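Local coordinates for aminoglycoside phosphotransferase (Streptomyces rimosus, PDB 6FUC), which probably confers streptomycin resistance by transferring a phosphate group from ATP to the 3''-hydroxyl of the antibiotic, at residues Leu164-Gln178 with Asp256-Leu269. Sequence-based numbering, arbitrary orientation. Where two conformers were deposited one is given.
Sequences LLARLAPYVGQRLAQ and DRDRERFYLHLDPL
Phe262 reaches from helix 257-266 into the bend between helices 161-168 and 172-181, and Arg175 lies over one face of its ring. Arg175 CG stands 3.6 Å from the Phe262 ring centroid, almost exactly on the ring normal, a CH-pi contact. A bend at chi2 (-73°) then turns the chain toward Phe262 CB, which lies 3.6 Å from Arg175 NE. The guanidinium plane stands almost at a right angle to the ring, with Phe262 CG at its edge. At the ring edge, in its plane, Leu168 O approaches Phe262 CE1. Leu168 itself forks over helix 257-266: CD2 lies 3.8 Å from Phe262 CD1, while CD1 rests 3.7 Å from Leu266 CA. Farther along, Leu269 CD1 fits against the backbone and side chain of Leu165, and Phe135 of helix 131-143 also packs on Leu165.

The other end is looser and polar. The Gln178 amide stacks on the Arg259 guanidinium, their planes 25° apart, and Gln178 OE1 accepts from Arg175 NH1 (2.8 Å), which probably helps to fix the amide. A water bridges Gln178 NE2 and Asp256 OD1, and another links Arg175 O to the Tyr263 hydroxyl. Asp256 N-caps helix 257-266, its OD1 accepting from Arg259 N, and Asp256 OD2 forms a salt bridge with Arg259 NE (3.3 Å); Asp217 and Gln182 hold Arg259 NH2. On the outer side, Tyr171 offers little beyond CB, its ring leading away from Phe262. The contact joins the last helix to the bent 161-168/172-181 pair within the helical C-terminal lobe, consistent with the kinase-like aminoglycoside phosphotransferase fold.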
ATOM      1  N   LEU A 164      -6.131 -11.073  18.736  1.00 12.50           N
ATOM      2  CA  LEU A 164      -6.179  -9.761  18.126  1.00 12.28           C
ATOM      3  C   LEU A 164      -7.341  -9.669  17.145  1.00 11.05           C
ATOM      4  O   LEU A 164      -8.088  -8.665  17.141  1.00 11.05           O
ATOM      5  CB  LEU A 164      -4.832  -9.429  17.458  1.00 12.66           C
ATOM      6  CG  LEU A 164      -3.615  -9.348  18.379  1.00 13.32           C
ATOM      7  CD1 LEU A 164      -2.351  -9.190  17.560  1.00 13.33           C
ATOM      8  CD2 LEU A 164      -3.795  -8.213  19.382  1.00 14.45           C
ATOM      9  N   LEU A 165      -7.498 -10.679  16.320  1.00 10.65           N
ATOM     10  CA  LEU A 165      -8.600 -10.696  15.374  1.00 10.41           C
ATOM     11  C   LEU A 165      -9.956 -10.660  16.069  1.00 10.22           C
ATOM     12  O   LEU A 165     -10.891  -9.938  15.669  1.00 10.01           O
ATOM     13  CB  LEU A 165      -8.468 -11.905  14.430  1.00 13.07           C
ATOM     14  CG  LEU A 165      -9.505 -11.897  13.288  1.00 17.86           C
ATOM     15  CD1 LEU A 165      -9.316 -10.711  12.375  1.00 21.14           C
ATOM     16  CD2 LEU A 165      -9.327 -13.155  12.486  1.00 25.22           C
ATOM     17  N   ALA A 166     -10.032 -11.435  17.143  1.00 11.84           N
ATOM     18  CA  ALA A 166     -11.290 -11.475  17.927  1.00 13.31           C
ATOM     19  C   ALA A 166     -11.654 -10.134  18.576  1.00 11.77           C
ATOM     20  O   ALA A 166     -12.824  -9.905  18.840  1.00 14.15           O
ATOM     21  CB  ALA A 166     -11.187 -12.587  18.979  1.00 15.80           C
ATOM     22  N   ARG A 167     -10.694  -9.243  18.812  1.00 12.25           N
ATOM     23  CA  ARG A 167     -11.002  -7.897  19.312  1.00 11.73           C
ATOM     24  C   ARG A 167     -11.763  -7.047  18.267  1.00 11.05           C
ATOM     25  O   ARG A 167     -12.536  -6.178  18.581  1.00 12.76           O
ATOM     26  CB  ARG A 167      -9.762  -7.101  19.693  1.00 13.39           C
ATOM     27  CG  ARG A 167      -8.981  -7.639  20.862  1.00 15.19           C
ATOM     28  CD  ARG A 167      -7.715  -6.778  21.239  1.00 17.94           C
ATOM     29  NE  ARG A 167      -6.988  -7.627  22.211  1.00 21.50           N
ATOM     30  CZ  ARG A 167      -5.769  -7.323  22.620  1.00 21.11           C
ATOM     31  NH1 ARG A 167      -5.192  -6.225  22.151  1.00 25.23           N
ATOM     32  NH2 ARG A 167      -5.122  -8.113  23.468  1.00 27.65           N
ATOM     33  N   LEU A 168     -11.483  -7.337  17.004  1.00  9.35           N
ATOM     34  CA  LEU A 168     -12.028  -6.560  15.874  1.00  8.89           C
ATOM     35  C   LEU A 168     -13.352  -7.160  15.381  1.00  8.84           C
ATOM     36  O   LEU A 168     -14.200  -6.416  14.873  1.00  9.12           O
ATOM     37  CB  LEU A 168     -11.009  -6.576  14.765  1.00  9.39           C
ATOM     38  CG  LEU A 168      -9.633  -5.959  15.134  1.00  9.94           C
ATOM     39  CD1 LEU A 168      -8.677  -6.098  13.956  1.00 12.59           C
ATOM     40  CD2 LEU A 168      -9.752  -4.512  15.590  1.00 12.63           C
ATOM     41  N   ALA A 169     -13.476  -8.501  15.430  1.00  9.27           N
ATOM     42  CA  ALA A 169     -14.609  -9.210  14.863  1.00  9.27           C
ATOM     43  C   ALA A 169     -15.986  -8.653  15.243  1.00  9.17           C
ATOM     44  O   ALA A 169     -16.880  -8.645  14.375  1.00 10.14           O
ATOM     45  CB  ALA A 169     -14.527 -10.696  15.132  1.00 11.06           C
ATOM     46  N   PRO A 170     -16.232  -8.237  16.494  1.00  9.43           N
ATOM     47  CA  PRO A 170     -17.553  -7.763  16.841  1.00 10.29           C
ATOM     48  C   PRO A 170     -17.960  -6.465  16.159  1.00  9.18           C
ATOM     49  O   PRO A 170     -19.137  -6.116  16.216  1.00 10.14           O
ATOM     50  CB  PRO A 170     -17.478  -7.568  18.405  1.00 12.11           C
ATOM     51  CG  PRO A 170     -16.326  -8.424  18.822  1.00 13.56           C
ATOM     52  CD  PRO A 170     -15.340  -8.335  17.687  1.00 11.58           C
ATOM     53  N   TYR A 171     -16.962  -5.750  15.640  1.00  8.64           N
ATOM     54  CA  TYR A 171     -17.202  -4.414  15.079  1.00  8.76           C
ATOM     55  C   TYR A 171     -17.329  -4.405  13.596  1.00  7.71           C
ATOM     56  O   TYR A 171     -17.461  -3.315  13.004  1.00  8.25           O
ATOM     57  CB  TYR A 171     -16.121  -3.455  15.591  1.00  9.62           C
ATOM     58  CG  TYR A 171     -16.322  -3.211  17.041  1.00 11.89           C
ATOM     59  CD1 TYR A 171     -17.253  -2.284  17.457  1.00 16.72           C
ATOM     60  CD2 TYR A 171     -15.662  -3.960  18.005  1.00 15.15           C
ATOM     61  CE1 TYR A 171     -17.575  -2.124  18.774  1.00 23.03           C
ATOM     62  CE2 TYR A 171     -15.986  -3.801  19.368  1.00 20.06           C
ATOM     63  CZ  TYR A 171     -16.931  -2.863  19.706  1.00 25.05           C
ATOM     64  OH  TYR A 171     -17.255  -2.580  21.023  1.00153.42           O
ATOM     65  N   VAL A 172     -17.313  -5.573  12.945  1.00  7.72           N
ATOM     66  CA  VAL A 172     -17.401  -5.591  11.514  1.00  8.08           C
ATOM     67  C   VAL A 172     -18.659  -4.904  11.002  1.00  6.89           C
ATOM     68  O   VAL A 172     -18.613  -4.148  10.047  1.00  7.72           O
ATOM     69  CB  VAL A 172     -17.195  -7.039  11.014  1.00  9.12           C
ATOM     70  CG1 VAL A 172     -17.575  -7.210   9.568  1.00  9.62           C
ATOM     71  CG2 VAL A 172     -15.766  -7.426  11.260  1.00 10.46           C
ATOM     72  N   GLY A 173     -19.806  -5.199  11.612  1.00  7.74           N
ATOM     73  CA  GLY A 173     -21.032  -4.565  11.156  1.00  8.48           C
ATOM     74  C   GLY A 173     -21.032  -3.067  11.244  1.00  7.67           C
ATOM     75  O   GLY A 173     -21.417  -2.337  10.326  1.00  8.05           O
ATOM     76  N   GLN A 174     -20.583  -2.545  12.408  1.00  8.38           N
ATOM     77  CA  GLN A 174     -20.510  -1.099  12.571  1.00  8.86           C
ATOM     78  C   GLN A 174     -19.580  -0.496  11.534  1.00  7.76           C
ATOM     79  O   GLN A 174     -19.875   0.558  10.959  1.00  9.38           O
ATOM     80  CB  GLN A 174     -20.008  -0.801  14.013  1.00 10.83           C
ATOM     81  CG  GLN A 174     -20.095   0.600  14.457  0.50 15.29           C
ATOM     82  CD  GLN A 174     -19.744   0.665  15.937  0.50 15.72           C
ATOM     83  OE1 GLN A 174     -20.598   0.465  16.828  0.50 24.73           O
ATOM     84  NE2 GLN A 174     -18.488   0.926  16.214  0.50 19.10           N
ATOM     85  N   ARG A 175     -18.420  -1.119  11.342  1.00  7.40           N
ATOM     86  CA  ARG A 175     -17.427  -0.572  10.404  1.00  7.27           C
ATOM     87  C   ARG A 175     -17.942  -0.719   8.961  1.00  6.90           C
ATOM     88  O   ARG A 175     -17.679   0.165   8.128  1.00  7.53           O
ATOM     89  CB  ARG A 175     -16.102  -1.230  10.630  1.00  7.75           C
ATOM     90  CG  ARG A 175     -15.525  -0.981  12.007  1.00  8.59           C
ATOM     91  CD  ARG A 175     -14.990   0.421  12.226  1.00 12.67           C
ATOM     92  NE  ARG A 175     -14.690   0.528  13.716  1.00 15.28           N
ATOM     93  CZ  ARG A 175     -15.489   1.033  14.586  0.50 11.78           C
ATOM     94  NH1 ARG A 175     -16.594   1.627  14.185  0.50 12.00           N
ATOM     95  NH2 ARG A 175     -15.156   0.920  15.864  0.50 14.90           N
ATOM     96  N   LEU A 176     -18.679  -1.780   8.648  1.00  6.66           N
ATOM     97  CA  LEU A 176     -19.290  -1.890   7.346  1.00  7.51           C
ATOM     98  C   LEU A 176     -20.273  -0.749   7.080  1.00  7.96           C
ATOM     99  O   LEU A 176     -20.364  -0.235   5.971  1.00  8.96           O
ATOM    100  CB  LEU A 176     -20.018  -3.217   7.149  1.00  7.79           C
ATOM    101  CG  LEU A 176     -19.111  -4.408   6.868  1.00  8.50           C
ATOM    102  CD1 LEU A 176     -19.869  -5.734   7.158  1.00  9.64           C
ATOM    103  CD2 LEU A 176     -18.588  -4.444   5.456  1.00  9.38           C
ATOM    104  N   ALA A 177     -21.045  -0.351   8.096  1.00  8.22           N
ATOM    105  CA  ALA A 177     -21.964   0.745   7.909  1.00  9.05           C
ATOM    106  C   ALA A 177     -21.217   2.039   7.630  1.00  9.03           C
ATOM    107  O   ALA A 177     -21.647   2.845   6.769  1.00 10.53           O
ATOM    108  CB  ALA A 177     -22.865   0.858   9.110  1.00 10.86           C
ATOM    109  N   GLN A 178     -20.113   2.250   8.350  1.00  8.27           N
ATOM    110  CA  GLN A 178     -19.299   3.488   8.091  1.00  8.28           C
ATOM    111  C   GLN A 178     -18.706   3.460   6.692  1.00  8.18           C
ATOM    112  O   GLN A 178     -18.645   4.480   6.017  1.00  9.75           O
ATOM    113  CB  GLN A 178     -18.247   3.637   9.172  1.00  8.59           C
ATOM    114  CG  GLN A 178     -18.864   3.948  10.526  1.00 10.01           C
ATOM    115  CD  GLN A 178     -17.846   3.901  11.631  1.00 12.03           C
ATOM    116  OE1 GLN A 178     -17.084   2.951  11.727  1.00 14.08           O
ATOM    117  NE2 GLN A 178     -17.890   4.856  12.491  1.00 15.85           N
ATOM    118  N   ASP A 256     -11.870  10.414  13.281  1.00 16.11           N
ATOM    119  CA  ASP A 256     -12.624   9.375  13.974  1.00 15.24           C
ATOM    120  C   ASP A 256     -11.622   8.350  14.510  1.00 14.68           C
ATOM    121  O   ASP A 256     -11.184   7.443  13.791  1.00 15.21           O
ATOM    122  CB  ASP A 256     -13.679   8.752  13.040  1.00 16.89           C
ATOM    123  CG  ASP A 256     -14.530   7.713  13.714  1.00 19.30           C
ATOM    124  OD1 ASP A 256     -14.165   7.131  14.747  1.00 17.18           O
ATOM    125  OD2 ASP A 256     -15.560   7.393  13.109  1.00 27.04           O
ATOM    126  N   ARG A 257     -11.158   8.516  15.732  1.00 15.27           N
ATOM    127  CA  ARG A 257     -10.046   7.707  16.193  1.00 16.86           C
ATOM    128  C   ARG A 257     -10.381   6.226  16.324  1.00 14.42           C
ATOM    129  O   ARG A 257      -9.497   5.451  16.076  1.00 14.80           O
ATOM    130  CB  ARG A 257      -9.470   8.309  17.482  1.00 27.53           C
ATOM    131  CG  ARG A 257      -8.868   9.708  17.268  1.00 28.28           C
ATOM    132  CD  ARG A 257      -7.957   9.944  16.110  1.00 27.25           C
ATOM    133  NE  ARG A 257      -7.144  11.112  16.238  1.00 34.45           N
ATOM    134  CZ  ARG A 257      -6.011  11.340  15.570  1.00 36.88           C
ATOM    135  NH1 ARG A 257      -5.528  10.477  14.625  1.00 36.65           N
ATOM    136  NH2 ARG A 257      -5.356  12.478  15.827  1.00 41.76           N
ATOM    137  N   ASP A 258     -11.580   5.831  16.735  1.00 14.82           N
ATOM    138  CA  ASP A 258     -11.888   4.425  16.832  1.00 17.16           C
ATOM    139  C   ASP A 258     -11.884   3.773  15.470  1.00 13.55           C
ATOM    140  O   ASP A 258     -11.451   2.663  15.307  1.00 13.88           O
ATOM    141  CB  ASP A 258     -13.263   4.195  17.521  1.00 20.13           C
ATOM    142  CG  ASP A 258     -13.288   4.610  18.947  1.00 25.80           C
ATOM    143  OD1 ASP A 258     -12.239   4.844  19.587  1.00 30.73           O
ATOM    144  OD2 ASP A 258     -14.429   4.717  19.449  1.00 32.48           O
ATOM    145  N   ARG A 259     -12.454   4.456  14.483  1.00 13.28           N
ATOM    146  CA  ARG A 259     -12.488   3.923  13.150  1.00 13.90           C
ATOM    147  C   ARG A 259     -11.011   3.792  12.603  1.00 12.14           C
ATOM    148  O   ARG A 259     -10.644   2.821  12.002  1.00 13.19           O
ATOM    149  CB  ARG A 259     -13.349   4.829  12.296  1.00 15.51           C
ATOM    150  CG  ARG A 259     -13.245   4.194  10.911  0.50 12.15           C
ATOM    151  CD  ARG A 259     -14.462   4.468  10.068  0.50 10.35           C
ATOM    152  NE  ARG A 259     -14.904   5.835  10.318  0.50 10.37           N
ATOM    153  CZ  ARG A 259     -15.470   6.625   9.426  0.50 14.37           C
ATOM    154  NH1 ARG A 259     -15.870   7.821   9.828  0.50 17.78           N
ATOM    155  NH2 ARG A 259     -15.626   6.265   8.151  0.50 12.20           N
ATOM    156  N   GLU A 260     -10.197   4.844  12.799  1.00 11.19           N
ATOM    157  CA  GLU A 260      -8.807   4.824  12.394  1.00 11.89           C
ATOM    158  C   GLU A 260      -8.063   3.622  13.013  1.00 10.89           C
ATOM    159  O   GLU A 260      -7.331   2.899  12.353  1.00 12.02           O
ATOM    160  CB  GLU A 260      -8.157   6.126  12.755  1.00 12.79           C
ATOM    161  CG  GLU A 260      -6.686   6.237  12.362  1.00 13.57           C
ATOM    162  CD  GLU A 260      -5.969   7.429  12.941  1.00 17.30           C
ATOM    163  OE1 GLU A 260      -6.610   8.391  13.421  1.00 22.96           O
ATOM    164  OE2 GLU A 260      -4.727   7.457  12.958  1.00 17.64           O
ATOM    165  N   ARG A 261      -8.244   3.490  14.333  1.00 11.14           N
ATOM    166  CA  ARG A 261      -7.543   2.433  15.057  1.00 11.50           C
ATOM    167  C   ARG A 261      -7.960   1.038  14.591  1.00 10.30           C
ATOM    168  O   ARG A 261      -7.162   0.115  14.590  1.00 10.91           O
ATOM    169  CB  ARG A 261      -7.743   2.649  16.575  1.00 15.98           C
ATOM    170  CG  ARG A 261      -6.732   3.545  17.258  1.00 24.19           C
ATOM    171  CD  ARG A 261      -6.970   3.574  18.778  0.50 26.48           C
ATOM    172  NE  ARG A 261      -6.970   2.209  19.314  0.50 34.63           N
ATOM    173  CZ  ARG A 261      -8.041   1.542  19.742  0.50 43.68           C
ATOM    174  NH1 ARG A 261      -9.241   2.115  19.725  0.50 45.78           N
ATOM    175  NH2 ARG A 261      -7.903   0.296  20.198  0.50 35.15           N
ATOM    176  N   PHE A 262      -9.259   0.879  14.258  1.00 10.02           N
ATOM    177  CA  PHE A 262      -9.731  -0.397  13.760  1.00  9.55           C
ATOM    178  C   PHE A 262      -8.891  -0.776  12.522  1.00  8.87           C
ATOM    179  O   PHE A 262      -8.445  -1.916  12.407  1.00  8.96           O
ATOM    180  CB  PHE A 262     -11.214  -0.286  13.415  1.00  9.56           C
ATOM    181  CG  PHE A 262     -11.823  -1.498  12.796  1.00  8.92           C
ATOM    182  CD1 PHE A 262     -12.333  -2.532  13.539  1.00  8.68           C
ATOM    183  CD2 PHE A 262     -11.825  -1.640  11.423  1.00  9.08           C
ATOM    184  CE1 PHE A 262     -12.872  -3.667  12.930  1.00  9.62           C
ATOM    185  CE2 PHE A 262     -12.349  -2.771  10.815  1.00 10.11           C
ATOM    186  CZ  PHE A 262     -12.893  -3.760  11.577  1.00 10.24           C
ATOM    187  N   TYR A 263      -8.764   0.143  11.560  1.00  8.91           N
ATOM    188  CA  TYR A 263      -7.982  -0.197  10.356  1.00  8.60           C
ATOM    189  C   TYR A 263      -6.500  -0.364  10.632  1.00  8.44           C
ATOM    190  O   TYR A 263      -5.859  -1.222  10.012  1.00  9.59           O
ATOM    191  CB  TYR A 263      -8.261   0.841   9.235  1.00  9.14           C
ATOM    192  CG  TYR A 263      -9.614   0.626   8.644  1.00  8.28           C
ATOM    193  CD1 TYR A 263      -9.841  -0.435   7.762  1.00  8.78           C
ATOM    194  CD2 TYR A 263     -10.712   1.407   8.990  1.00  7.98           C
ATOM    195  CE1 TYR A 263     -11.106  -0.707   7.270  1.00  8.92           C
ATOM    196  CE2 TYR A 263     -11.976   1.152   8.477  1.00  8.11           C
ATOM    197  CZ  TYR A 263     -12.195   0.096   7.649  1.00  7.83           C
ATOM    198  OH  TYR A 263     -13.407  -0.230   7.136  1.00  8.66           O
ATOM    199  N   LEU A 264      -5.944   0.434  11.538  1.00  9.05           N
ATOM    200  CA  LEU A 264      -4.553   0.247  11.934  1.00  9.61           C
ATOM    201  C   LEU A 264      -4.303  -1.161  12.434  1.00  9.46           C
ATOM    202  O   LEU A 264      -3.306  -1.761  12.127  1.00 10.77           O
ATOM    203  CB  LEU A 264      -4.162   1.265  12.999  1.00 10.73           C
ATOM    204  CG  LEU A 264      -2.680   1.219  13.364  1.00 14.07           C
ATOM    205  CD1 LEU A 264      -1.759   1.569  12.166  1.00 16.68           C
ATOM    206  CD2 LEU A 264      -2.443   2.140  14.531  1.00 18.13           C
ATOM    207  N   HIS A 265      -5.252  -1.620  13.257  1.00  9.24           N
ATOM    208  CA  HIS A 265      -5.115  -2.909  13.889  1.00  9.74           C
ATOM    209  C   HIS A 265      -5.477  -4.112  12.977  1.00  9.64           C
ATOM    210  O   HIS A 265      -4.891  -5.188  13.125  1.00 10.54           O
ATOM    211  CB  HIS A 265      -5.945  -2.960  15.155  1.00 10.04           C
ATOM    212  CG  HIS A 265      -5.370  -2.088  16.222  1.00 11.75           C
ATOM    213  ND1 HIS A 265      -5.992  -1.921  17.442  1.00 15.72           N
ATOM    214  CD2 HIS A 265      -4.240  -1.327  16.258  1.00 13.84           C
ATOM    215  CE1 HIS A 265      -5.255  -1.091  18.175  1.00 18.49           C
ATOM    216  NE2 HIS A 265      -4.192  -0.711  17.481  1.00 17.16           N
ATOM    217  N   LEU A 266      -6.379  -3.862  12.033  1.00  8.91           N
ATOM    218  CA  LEU A 266      -6.733  -4.927  11.093  1.00  8.69           C
ATOM    219  C   LEU A 266      -5.577  -5.182  10.129  1.00  8.69           C
ATOM    220  O   LEU A 266      -5.272  -6.342   9.769  1.00  9.17           O
ATOM    221  CB  LEU A 266      -7.993  -4.538  10.319  1.00  9.17           C
ATOM    222  CG  LEU A 266      -8.433  -5.527   9.252  1.00 10.73           C
ATOM    223  CD1 LEU A 266      -8.738  -6.919   9.795  1.00 12.98           C
ATOM    224  CD2 LEU A 266      -9.624  -4.943   8.493  1.00 12.24           C
ATOM    225  N   ASP A 267      -4.966  -4.116   9.607  1.00  9.04           N
ATOM    226  CA  ASP A 267      -4.078  -4.230   8.454  1.00  9.15           C
ATOM    227  C   ASP A 267      -3.027  -5.287   8.658  1.00  9.09           C
ATOM    228  O   ASP A 267      -2.814  -6.123   7.737  1.00  9.36           O
ATOM    229  CB  ASP A 267      -3.496  -2.850   8.102  1.00 11.11           C
ATOM    230  CG  ASP A 267      -2.842  -2.892   6.731  1.00 12.86           C
ATOM    231  OD1 ASP A 267      -3.647  -2.699   5.730  1.00 13.99           O
ATOM    232  OD2 ASP A 267      -1.644  -3.165   6.657  1.00 13.02           O
ATOM    233  N   PRO A 268      -2.267  -5.323   9.762  1.00  9.47           N
ATOM    234  CA  PRO A 268      -1.202  -6.298   9.835  1.00 10.40           C
ATOM    235  C   PRO A 268      -1.640  -7.736   9.813  1.00 10.59           C
ATOM    236  O   PRO A 268      -0.872  -8.636   9.472  1.00 12.77           O
ATOM    237  CB  PRO A 268      -0.469  -5.965  11.135  1.00 12.62           C
ATOM    238  CG  PRO A 268      -1.381  -5.155  11.881  1.00 15.25           C
ATOM    239  CD  PRO A 268      -2.284  -4.427  10.937  1.00 11.04           C
ATOM    240  N   LEU A 269      -2.878  -8.004  10.195  1.00  9.99           N
ATOM    241  CA  LEU A 269      -3.454  -9.334  10.205  1.00  9.99           C
ATOM    242  C   LEU A 269      -3.758  -9.869   8.794  1.00 10.11           C
ATOM    243  O   LEU A 269      -4.083 -11.011   8.641  1.00 11.01           O
ATOM    244  CB  LEU A 269      -4.712  -9.372  11.094  1.00 10.54           C
ATOM    245  CG  LEU A 269      -4.502  -8.898  12.501  1.00 11.35           C
ATOM    246  CD1 LEU A 269      -5.846  -8.885  13.203  1.00 12.79           C
ATOM    247  CD2 LEU A 269      -3.502  -9.714  13.255  1.00 13.51           C
TER
HETATM  248  O   HOH W   1     -15.218   1.378   8.151  1.00  8.91           O
HETATM  249  O   HOH W   2     -16.171   5.044  15.090  1.00 20.43           O